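Local coordinates for protein glutathione S-transferase (Ceriporiopsis subvermispora, PDB 6J3E) that probably conjugates or otherwise processes substrates with glutathione, as a serine-type glutathione S-transferase of a white-rot fungus, at residues K18-N23 and V215-R220; K230-E233 and K239-K242; I74-T79 and K95-T100; V43-I48 and E144-R149. All coordinates share one frame; numbering follows the deposited sequence.

Contact 1. Residues K18-N23 and V215-R220; sequences KAWSPN and VIWVKR. With EDO (1,2-ethanediol), chain D.
P22 lies over one face of the W217 indole, a CH-pi contact made by its CD atom, 3.5 Å from the centroid of the five-membered ring and 8° off the ring normal. P22 CG lies over the benzo side, 3.4 Å from W217 CD2. The torsion of W217, CG anti to the backbone N (chi1 175°), carries the indole out from helix 206-222 to meet the proline.

The second ring contact is aromatic. W20 and W217 run side by side and point the same way, their planes oblique, and the edge of W20 meets the pyrrole side of W217 at 3.6 Å between W20 CE3 and W217 CD1. W214 and helix 109-136 close round W217.

The polar link between the segments is R220 NE to A19 O, a hydrogen bond of 3.3 Å, bent at 141°, nearly along the C=O axis but tilted from the guanidinium plane. The terminal nitrogens of R220 form salt bridges with D17 and E251.

S21 caps the start of helix 22-34 through a hydrogen bond to the backbone N of T24. N23, a glutathione-binding residue whose ligand is absent here, donates from ND2 to O2 of an ethanediol (3.2 Å), probably from the crystallisation liquor and also bound by S86 and K26. The arrangement is the buried interface between the thioredoxin-like and all-helical domains of a glutathione S-transferase, beside the glutathione site.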
# COMPACT_ATOMS: atom_id res chain seq x y z
N LYS A 18 -22.36 19.08 -11.62
CA LYS A 18 -21.25 19.04 -12.56
C LYS A 18 -19.95 18.55 -11.93
O LYS A 18 -18.89 18.59 -12.58
CB LYS A 18 -21.05 20.38 -13.30
CG LYS A 18 -20.34 21.48 -12.57
CD LYS A 18 -20.90 22.85 -12.96
CE LYS A 18 -20.61 23.16 -14.41
NZ LYS A 18 -20.70 24.60 -14.63
N ALA A 19 -20.00 18.04 -10.69
CA ALA A 19 -18.82 17.54 -9.99
C ALA A 19 -18.79 16.02 -10.07
O ALA A 19 -19.69 15.35 -9.56
CB ALA A 19 -18.82 17.98 -8.53
N TRP A 20 -17.76 15.48 -10.71
CA TRP A 20 -17.67 14.04 -10.94
C TRP A 20 -16.31 13.43 -10.61
O TRP A 20 -16.24 12.22 -10.41
CB TRP A 20 -17.98 13.73 -12.41
CG TRP A 20 -16.95 14.35 -13.26
CD1 TRP A 20 -16.97 15.61 -13.79
CD2 TRP A 20 -15.70 13.77 -13.64
NE1 TRP A 20 -15.81 15.83 -14.50
CE2 TRP A 20 -15.02 14.72 -14.42
CE3 TRP A 20 -15.10 12.53 -13.42
CZ2 TRP A 20 -13.76 14.48 -14.96
CZ3 TRP A 20 -13.85 12.29 -13.95
CH2 TRP A 20 -13.20 13.26 -14.71
N SER A 21 -15.23 14.21 -10.58
CA SER A 21 -13.88 13.64 -10.61
C SER A 21 -13.57 12.89 -9.33
O SER A 21 -13.94 13.33 -8.24
CB SER A 21 -12.84 14.74 -10.83
OG SER A 21 -11.55 14.30 -10.45
N PRO A 22 -12.85 11.76 -9.42
CA PRO A 22 -12.43 11.11 -8.18
C PRO A 22 -11.37 11.90 -7.45
O PRO A 22 -11.43 12.04 -6.22
CB PRO A 22 -11.92 9.74 -8.67
CG PRO A 22 -11.50 9.97 -10.07
CD PRO A 22 -12.40 11.04 -10.62
N ASN A 23 -10.39 12.45 -8.19
CA ASN A 23 -9.32 13.20 -7.55
C ASN A 23 -9.84 14.48 -6.90
O ASN A 23 -9.44 14.82 -5.79
CB ASN A 23 -8.23 13.53 -8.58
CG ASN A 23 -7.73 12.30 -9.30
OD1 ASN A 23 -8.22 11.96 -10.37
ND2 ASN A 23 -6.78 11.62 -8.70
N VAL A 215 -15.27 6.16 -4.85
CA VAL A 215 -16.54 5.45 -4.93
C VAL A 215 -17.63 6.38 -5.43
O VAL A 215 -18.46 5.98 -6.26
CB VAL A 215 -16.90 4.82 -3.57
CG1 VAL A 215 -18.32 4.26 -3.60
CG2 VAL A 215 -15.94 3.71 -3.27
N ILE A 216 -17.63 7.64 -4.98
CA ILE A 216 -18.66 8.57 -5.44
C ILE A 216 -18.50 8.83 -6.94
O ILE A 216 -19.49 9.07 -7.65
CB ILE A 216 -18.66 9.87 -4.61
CG1 ILE A 216 -20.02 10.54 -4.68
CG2 ILE A 216 -17.61 10.88 -5.10
CD1 ILE A 216 -21.13 9.65 -4.22
N TRP A 217 -17.27 8.76 -7.44
CA TRP A 217 -17.02 8.83 -8.88
C TRP A 217 -17.73 7.69 -9.59
O TRP A 217 -18.38 7.89 -10.62
CB TRP A 217 -15.51 8.77 -9.13
CG TRP A 217 -15.05 8.70 -10.57
CD1 TRP A 217 -15.55 9.41 -11.64
CD2 TRP A 217 -14.01 7.88 -11.09
NE1 TRP A 217 -14.86 9.09 -12.77
CE2 TRP A 217 -13.91 8.15 -12.47
CE3 TRP A 217 -13.12 6.94 -10.53
CZ2 TRP A 217 -12.97 7.53 -13.29
CZ3 TRP A 217 -12.20 6.32 -11.34
CH2 TRP A 217 -12.13 6.62 -12.71
N VAL A 218 -17.59 6.47 -9.07
CA VAL A 218 -18.25 5.32 -9.68
C VAL A 218 -19.75 5.49 -9.62
O VAL A 218 -20.46 5.18 -10.59
CB VAL A 218 -17.79 4.03 -8.98
CG1 VAL A 218 -18.61 2.85 -9.46
CG2 VAL A 218 -16.31 3.80 -9.21
N LYS A 219 -20.26 5.99 -8.49
CA LYS A 219 -21.70 6.10 -8.32
C LYS A 219 -22.27 7.16 -9.24
O LYS A 219 -23.29 6.92 -9.90
CB LYS A 219 -22.05 6.42 -6.86
CG LYS A 219 -23.55 6.59 -6.62
CD LYS A 219 -23.86 6.93 -5.16
CE LYS A 219 -25.36 6.92 -4.87
NZ LYS A 219 -25.66 7.12 -3.44
N ARG A 220 -21.63 8.32 -9.31
CA ARG A 220 -22.22 9.40 -10.09
C ARG A 220 -22.03 9.18 -11.58
O ARG A 220 -22.97 9.42 -12.36
CB ARG A 220 -21.65 10.73 -9.63
CG ARG A 220 -22.29 11.17 -8.33
CD ARG A 220 -21.36 12.01 -7.47
NE ARG A 220 -21.56 13.43 -7.71
CZ ARG A 220 -22.09 14.27 -6.83
NH1 ARG A 220 -22.48 13.84 -5.63
NH2 ARG A 220 -22.21 15.54 -7.16
C1 EDO D . -4.16 14.81 -7.97
O1 EDO D . -4.23 14.08 -9.21
C2 EDO D . -4.27 13.82 -6.81
O2 EDO D . -5.65 13.62 -6.51

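Contact 2. Residues K230-E233 and K239-K242; sequences KDFE and KWAK
The rim of the F232 ring is directed at the base of the W240 side chain. F232 CE1 lies 3.7 Å from W240 CB, which sits near the plane of the phenyl ring, at its edge. Against the indole itself the two side chains cross at a slant: the F232 ring and the five-membered ring of W240 have centroids 5.6 Å apart and planes at 55°, which fits neither a stack nor an edge-to-face pair. In F232 the CG atom is anti to the backbone N (chi1 -165°), and this swings the ring over to the neighbouring helix. F182 meets both rings edge-to-face, so a third aromatic residue, from helix 169-189, joins the cluster. W240 NE1 is hydrogen-bonded to the carboxylate of D236.

Next to this pair the packing is between methylene and methyl: E233 CB is 3.5 Å from A241 CB, where the backbones also come nearest, 5.0 Å between the two CA atoms. The carboxylate of E233 turns back to its own segment, and K230 NZ forms a salt bridge with E233 OE2 at 3.2 Å. The arrangement is that of two consecutive short helices, 227-232 and 235-247, joined by a tight turn and packed together within the C-terminal helical domain of the glutathione S-transferase fold.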
# COMPACT_ATOMS: atom_id res chain seq x y z
N LYS A 230 -26.02 -0.56 -8.53
CA LYS A 230 -26.87 -1.19 -7.52
C LYS A 230 -26.26 -2.51 -7.04
O LYS A 230 -26.41 -2.87 -5.87
CB LYS A 230 -28.30 -1.36 -8.06
CG LYS A 230 -29.26 -0.24 -7.54
CD LYS A 230 -29.18 -0.11 -5.97
CE LYS A 230 -30.37 0.59 -5.21
NZ LYS A 230 -30.30 2.06 -5.02
N ASP A 231 -25.51 -3.19 -7.91
CA ASP A 231 -24.74 -4.35 -7.48
C ASP A 231 -23.58 -3.95 -6.58
O ASP A 231 -23.29 -4.63 -5.59
CB ASP A 231 -24.22 -5.11 -8.70
CG ASP A 231 -23.31 -6.27 -8.32
OD1 ASP A 231 -23.75 -7.18 -7.57
OD2 ASP A 231 -22.14 -6.29 -8.78
N PHE A 232 -22.91 -2.85 -6.92
CA PHE A 232 -21.76 -2.40 -6.14
C PHE A 232 -22.12 -2.19 -4.68
O PHE A 232 -21.31 -2.47 -3.79
CB PHE A 232 -21.19 -1.10 -6.73
CG PHE A 232 -19.81 -0.74 -6.24
CD1 PHE A 232 -19.63 -0.15 -5.00
CD2 PHE A 232 -18.70 -0.95 -7.03
CE1 PHE A 232 -18.37 0.19 -4.55
CE2 PHE A 232 -17.43 -0.59 -6.59
CZ PHE A 232 -17.27 -0.03 -5.36
N GLU A 233 -23.33 -1.69 -4.41
CA GLU A 233 -23.61 -1.40 -3.01
C GLU A 233 -23.97 -2.64 -2.20
O GLU A 233 -24.19 -2.52 -0.99
CB GLU A 233 -24.69 -0.33 -2.84
CG GLU A 233 -25.64 -0.05 -3.98
CD GLU A 233 -26.55 1.11 -3.67
OE1 GLU A 233 -26.04 2.24 -3.45
OE2 GLU A 233 -27.77 0.88 -3.56
N LYS A 239 -20.51 -2.66 2.62
CA LYS A 239 -19.56 -1.79 3.33
C LYS A 239 -19.36 -0.46 2.61
O LYS A 239 -19.26 0.59 3.26
CB LYS A 239 -18.21 -2.49 3.52
CG LYS A 239 -17.17 -1.61 4.22
CD LYS A 239 -15.85 -2.33 4.45
CE LYS A 239 -16.00 -3.44 5.49
NZ LYS A 239 -16.33 -2.94 6.85
N TRP A 240 -19.30 -0.48 1.28
CA TRP A 240 -18.98 0.74 0.57
C TRP A 240 -20.17 1.69 0.53
O TRP A 240 -20.00 2.91 0.63
CB TRP A 240 -18.47 0.40 -0.82
CG TRP A 240 -17.51 -0.75 -0.73
CD1 TRP A 240 -17.62 -1.98 -1.33
CD2 TRP A 240 -16.31 -0.79 0.05
NE1 TRP A 240 -16.54 -2.77 -0.99
CE2 TRP A 240 -15.73 -2.06 -0.14
CE3 TRP A 240 -15.65 0.14 0.87
CZ2 TRP A 240 -14.52 -2.43 0.47
CZ3 TRP A 240 -14.46 -0.23 1.48
CH2 TRP A 240 -13.91 -1.50 1.29
N ALA A 241 -21.38 1.13 0.40
CA ALA A 241 -22.58 1.95 0.50
C ALA A 241 -22.62 2.66 1.83
O ALA A 241 -22.95 3.85 1.90
CB ALA A 241 -23.82 1.08 0.29
N LYS A 242 -22.24 1.96 2.90
CA LYS A 242 -22.30 2.55 4.23
C LYS A 242 -21.32 3.71 4.38
O LYS A 242 -21.67 4.75 4.96
CB LYS A 242 -22.04 1.46 5.28
CG LYS A 242 -23.07 0.33 5.17
CD LYS A 242 -22.79 -0.82 6.10
CE LYS A 242 -23.82 -1.94 5.89
NZ LYS A 242 -23.44 -3.20 6.59

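Contact 3. Residues I74-T79 and K95-T100; sequences IHDPST and KTYPDT
The Y97 ring meets the D76 carboxylate at its edge, near the ring plane, and the two flat groups are turned 33° apart. They approach from opposite directions, the phenol oxygen leading. Y97 OH donates to D76 OD2 at 2.6 Å, reaching that oxygen on its syn side and 22° out of the carboxylate plane. D76 OD1 lies farther from Y97 OH, at 3.1 Å.

The torsions explain the meeting. D76 carries CG anti to its backbone N (chi1 -171°), which sends the carboxylate from segment 74-79 toward the tyrosine. Y97, just past helix 86-96, has CG beside the backbone N, and its ring extends back to the strand. A weak hydrogen bond from S78 N to D76 OD1, 3.3 Å long, bears on the rotation of the carboxylate.

Around this bond the contact is thin. T96 CG2 comes within 4.1 Å of D76 OD2, and S78 OG lies 3.5 Å from Y97 OH.

Y92 of helix 86-96 also hydrogen-bonds to D76 OD2 through its hydroxyl, so two phenols share one buried carboxylate oxygen. An asparagine at D76 would probably weaken this grip, leaving both hydroxyls with a neutral acceptor and the Y97 ring less firmly fixed. Two hydroxyls converging on OD2 would stabilise its negative charge and so probably favour the ionised carboxylate, and they tie the 74-79 segment to the C-terminal end of helix 86-96.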
# COMPACT_ATOMS: atom_id res chain seq x y z
N ILE A 74 -5.93 24.02 -5.19
CA ILE A 74 -6.55 25.12 -4.45
C ILE A 74 -5.58 26.29 -4.39
O ILE A 74 -4.36 26.11 -4.32
CB ILE A 74 -7.01 24.73 -3.03
CG1 ILE A 74 -5.82 24.27 -2.18
CG2 ILE A 74 -8.12 23.70 -3.09
CD1 ILE A 74 -6.14 24.23 -0.70
N HIS A 75 -6.13 27.51 -4.42
CA HIS A 75 -5.39 28.71 -4.09
C HIS A 75 -6.04 29.39 -2.90
O HIS A 75 -7.25 29.65 -2.90
CB HIS A 75 -5.30 29.71 -5.25
CG HIS A 75 -4.66 31.00 -4.84
ND1 HIS A 75 -3.31 31.10 -4.56
CD2 HIS A 75 -5.18 32.23 -4.59
CE1 HIS A 75 -3.03 32.33 -4.18
NE2 HIS A 75 -4.14 33.04 -4.20
N ASP A 76 -5.22 29.66 -1.88
CA ASP A 76 -5.66 30.20 -0.60
C ASP A 76 -5.20 31.64 -0.52
O ASP A 76 -4.04 31.91 -0.15
CB ASP A 76 -5.08 29.38 0.56
CG ASP A 76 -5.66 29.78 1.91
OD1 ASP A 76 -6.58 30.63 1.92
OD2 ASP A 76 -5.24 29.23 2.95
N PRO A 77 -6.05 32.61 -0.88
CA PRO A 77 -5.60 34.01 -0.83
C PRO A 77 -5.22 34.45 0.57
O PRO A 77 -4.33 35.30 0.73
CB PRO A 77 -6.82 34.78 -1.38
CG PRO A 77 -7.98 33.90 -1.08
CD PRO A 77 -7.48 32.49 -1.21
N SER A 78 -5.84 33.86 1.60
CA SER A 78 -5.42 34.11 2.98
C SER A 78 -3.93 33.88 3.17
O SER A 78 -3.31 34.46 4.06
CB SER A 78 -6.20 33.20 3.93
OG SER A 78 -5.32 32.33 4.62
N THR A 79 -3.32 33.04 2.34
CA THR A 79 -1.91 32.71 2.49
C THR A 79 -1.08 32.97 1.25
O THR A 79 0.15 33.02 1.36
CB THR A 79 -1.76 31.23 2.87
OG1 THR A 79 -0.44 31.00 3.34
CG2 THR A 79 -1.98 30.37 1.67
N LYS A 95 -2.52 21.75 8.29
CA LYS A 95 -1.47 22.56 8.89
C LYS A 95 -1.82 24.04 8.90
O LYS A 95 -1.35 24.79 9.77
CB LYS A 95 -0.15 22.29 8.16
CG LYS A 95 0.78 23.48 8.04
CD LYS A 95 1.59 23.43 6.76
CE LYS A 95 2.24 24.78 6.45
NZ LYS A 95 2.73 24.85 5.04
N THR A 96 -2.66 24.48 7.98
CA THR A 96 -2.98 25.90 7.93
C THR A 96 -4.22 26.24 8.75
O THR A 96 -4.33 27.36 9.25
CB THR A 96 -3.12 26.32 6.46
OG1 THR A 96 -1.89 26.07 5.79
CG2 THR A 96 -3.47 27.80 6.31
N TYR A 97 -5.14 25.28 8.93
CA TYR A 97 -6.39 25.50 9.66
C TYR A 97 -6.47 24.50 10.80
O TYR A 97 -7.35 23.64 10.82
CB TYR A 97 -7.60 25.40 8.74
CG TYR A 97 -7.50 26.43 7.65
CD1 TYR A 97 -6.89 26.14 6.44
CD2 TYR A 97 -7.96 27.72 7.85
CE1 TYR A 97 -6.77 27.10 5.46
CE2 TYR A 97 -7.85 28.68 6.87
CZ TYR A 97 -7.25 28.38 5.69
OH TYR A 97 -7.14 29.37 4.74
N PRO A 98 -5.56 24.61 11.77
CA PRO A 98 -5.41 23.54 12.77
C PRO A 98 -6.60 23.36 13.67
O PRO A 98 -6.71 22.32 14.32
CB PRO A 98 -4.18 23.99 13.57
CG PRO A 98 -4.26 25.48 13.49
CD PRO A 98 -4.72 25.77 12.08
N ASP A 99 -7.50 24.34 13.73
CA ASP A 99 -8.69 24.22 14.56
C ASP A 99 -9.84 23.50 13.87
O ASP A 99 -10.92 23.38 14.47
CB ASP A 99 -9.14 25.61 15.04
CG ASP A 99 -8.14 26.26 16.00
OD1 ASP A 99 -7.56 25.56 16.84
OD2 ASP A 99 -7.94 27.49 15.89
N THR A 100 -9.64 23.01 12.62
CA THR A 100 -10.62 22.17 11.94
C THR A 100 -10.31 20.70 12.18
O THR A 100 -9.19 20.35 12.58
CB THR A 100 -10.62 22.47 10.43
OG1 THR A 100 -9.29 22.38 9.91
CG2 THR A 100 -11.21 23.83 10.14

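Contact 4. Residues V43-I48 and E144-R149; sequences VEYPDI and EEFFRR
F146 presents one ring face to P46 and to the backbone of Y45. P46 CA stands 4.0 Å from the ring centroid, 25° off the normal, a CH-pi contact, while P46 CB reaches F146 CD2 at 3.5 Å. The Y45 side chain crosses F146 at about a right angle, with Y45 CB 3.8 Å from F146 CD1. F146 has CG anti to the backbone N (chi1 -179°), which extends the ring from the helix across the loop.

F147 follows and turns its edge to the face of Y45 in a T-shaped pair, centroids 5.2 Å apart and planes at 62°. The touching atom is F147 CD1, 3.6 Å from Y45 CE2 and displaced toward the rim of the tyrosine ring. Replacing Y45 by an alanine would probably leave the F147 edge without its aromatic face and open a gap beside it.

Within the helix, R149 grips the carboxylate of E145 side-on with NE and NH2. Outside the segments, S143 bonds to the backbone N of Y45, and D47 pairs with R142. The cluster is a domain interface of the glutathione S-transferase fold, joining the loop after strand 38-42 to helix 141-153, which also carries the glutathione-binding R151.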
# COMPACT_ATOMS: atom_id res chain seq x y z
N VAL A 43 -12.75 24.12 -14.72
CA VAL A 43 -11.69 24.15 -15.72
C VAL A 43 -11.79 22.92 -16.61
O VAL A 43 -11.83 21.78 -16.11
CB VAL A 43 -10.30 24.23 -15.06
CG1 VAL A 43 -9.20 24.12 -16.11
CG2 VAL A 43 -10.18 25.55 -14.27
N GLU A 44 -11.82 23.14 -17.92
CA GLU A 44 -11.85 22.02 -18.85
C GLU A 44 -10.49 21.34 -18.89
O GLU A 44 -9.45 21.97 -18.68
CB GLU A 44 -12.26 22.49 -20.25
CG GLU A 44 -13.66 23.07 -20.35
CD GLU A 44 -14.77 22.04 -20.13
OE1 GLU A 44 -14.50 20.83 -20.27
OE2 GLU A 44 -15.91 22.46 -19.83
N TYR A 45 -10.52 20.04 -19.17
CA TYR A 45 -9.30 19.23 -19.26
C TYR A 45 -8.19 19.89 -20.06
O TYR A 45 -7.06 19.96 -19.56
CB TYR A 45 -9.64 17.85 -19.84
CG TYR A 45 -9.62 16.75 -18.81
CD1 TYR A 45 -8.41 16.29 -18.28
CD2 TYR A 45 -10.80 16.17 -18.36
CE1 TYR A 45 -8.38 15.28 -17.33
CE2 TYR A 45 -10.78 15.15 -17.39
CZ TYR A 45 -9.56 14.71 -16.89
OH TYR A 45 -9.53 13.71 -15.94
N PRO A 46 -8.43 20.40 -21.28
CA PRO A 46 -7.30 20.92 -22.06
C PRO A 46 -6.73 22.25 -21.55
O PRO A 46 -5.62 22.62 -21.95
CB PRO A 46 -7.89 21.05 -23.47
CG PRO A 46 -9.36 21.21 -23.25
CD PRO A 46 -9.71 20.47 -22.01
N ASP A 47 -7.45 22.95 -20.68
CA ASP A 47 -6.97 24.20 -20.09
C ASP A 47 -6.25 23.99 -18.78
O ASP A 47 -5.77 24.97 -18.20
CB ASP A 47 -8.13 25.18 -19.85
CG ASP A 47 -9.07 25.30 -21.03
OD1 ASP A 47 -8.61 25.20 -22.19
OD2 ASP A 47 -10.28 25.48 -20.79
N ILE A 48 -6.18 22.75 -18.28
CA ILE A 48 -5.69 22.54 -16.93
C ILE A 48 -4.25 23.03 -16.80
O ILE A 48 -3.91 23.79 -15.89
CB ILE A 48 -5.82 21.06 -16.53
CG1 ILE A 48 -7.29 20.72 -16.28
CG2 ILE A 48 -5.02 20.76 -15.30
CD1 ILE A 48 -7.54 19.23 -16.02
N GLU A 144 -13.89 16.39 -23.87
CA GLU A 144 -14.03 15.07 -24.50
C GLU A 144 -13.02 14.87 -25.61
O GLU A 144 -12.40 13.80 -25.71
CB GLU A 144 -15.46 14.89 -25.03
CG GLU A 144 -15.80 13.46 -25.44
CD GLU A 144 -15.23 13.05 -26.79
OE1 GLU A 144 -15.05 11.83 -27.01
OE2 GLU A 144 -14.96 13.95 -27.64
N GLU A 145 -12.84 15.88 -26.47
CA GLU A 145 -11.81 15.77 -27.50
C GLU A 145 -10.45 15.49 -26.87
O GLU A 145 -9.73 14.57 -27.29
CB GLU A 145 -11.78 17.06 -28.34
CG GLU A 145 -10.81 17.05 -29.55
CD GLU A 145 -9.34 17.31 -29.18
OE1 GLU A 145 -8.46 16.67 -29.79
OE2 GLU A 145 -9.05 18.14 -28.28
N PHE A 146 -10.10 16.26 -25.83
CA PHE A 146 -8.82 16.10 -25.16
C PHE A 146 -8.72 14.75 -24.44
O PHE A 146 -7.70 14.06 -24.53
CB PHE A 146 -8.62 17.25 -24.17
CG PHE A 146 -7.31 17.21 -23.44
CD1 PHE A 146 -7.15 16.42 -22.31
CD2 PHE A 146 -6.24 17.99 -23.87
CE1 PHE A 146 -5.94 16.40 -21.63
CE2 PHE A 146 -5.02 17.97 -23.20
CZ PHE A 146 -4.88 17.18 -22.06
N PHE A 147 -9.76 14.38 -23.70
CA PHE A 147 -9.69 13.17 -22.89
C PHE A 147 -9.62 11.93 -23.76
O PHE A 147 -8.77 11.04 -23.55
CB PHE A 147 -10.91 13.10 -21.97
CG PHE A 147 -10.81 12.06 -20.91
CD1 PHE A 147 -10.27 12.37 -19.68
CD2 PHE A 147 -11.26 10.76 -21.14
CE1 PHE A 147 -10.18 11.40 -18.68
CE2 PHE A 147 -11.17 9.79 -20.15
CZ PHE A 147 -10.63 10.12 -18.92
N ARG A 148 -10.49 11.84 -24.76
CA ARG A 148 -10.50 10.67 -25.63
C ARG A 148 -9.16 10.50 -26.34
O ARG A 148 -8.60 9.39 -26.37
CB ARG A 148 -11.65 10.78 -26.62
CG ARG A 148 -11.70 9.63 -27.58
CD ARG A 148 -12.75 9.82 -28.65
NE ARG A 148 -14.11 9.58 -28.17
CZ ARG A 148 -14.63 8.36 -28.05
NH1 ARG A 148 -13.91 7.28 -28.34
NH2 ARG A 148 -15.89 8.23 -27.62
N ARG A 149 -8.60 11.60 -26.87
CA ARG A 149 -7.38 11.52 -27.68
C ARG A 149 -6.21 11.03 -26.85
O ARG A 149 -5.49 10.10 -27.24
CB ARG A 149 -7.05 12.88 -28.29
CG ARG A 149 -5.86 12.85 -29.26
CD ARG A 149 -4.99 14.10 -29.19
NE ARG A 149 -5.76 15.31 -28.88
CZ ARG A 149 -5.38 16.22 -27.99
NH1 ARG A 149 -4.24 16.04 -27.32
NH2 ARG A 149 -6.14 17.29 -27.74

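In the fold
From the N terminus, the chain passes 18-23, the first half of contact 1, and returns to it only at 215-220, so that contact closes the longest loop and brings helix 22-34 against helix 206-222. Within that span contact 4 closes a shorter loop, from 43-48 to 144-149, and contact 3, from 74-79 to 95-100, lies inside contact 4 in turn, joining a strand to the following helix of the thioredoxin-like domain. No two loops cross. Contact 2 opens after contact 1 has closed and closes a very short loop within the helical domain. Contacts 1 and 4 both bridge the domains and touch through W20 and Y45; contacts 1 and 2 touch through V215 and F232.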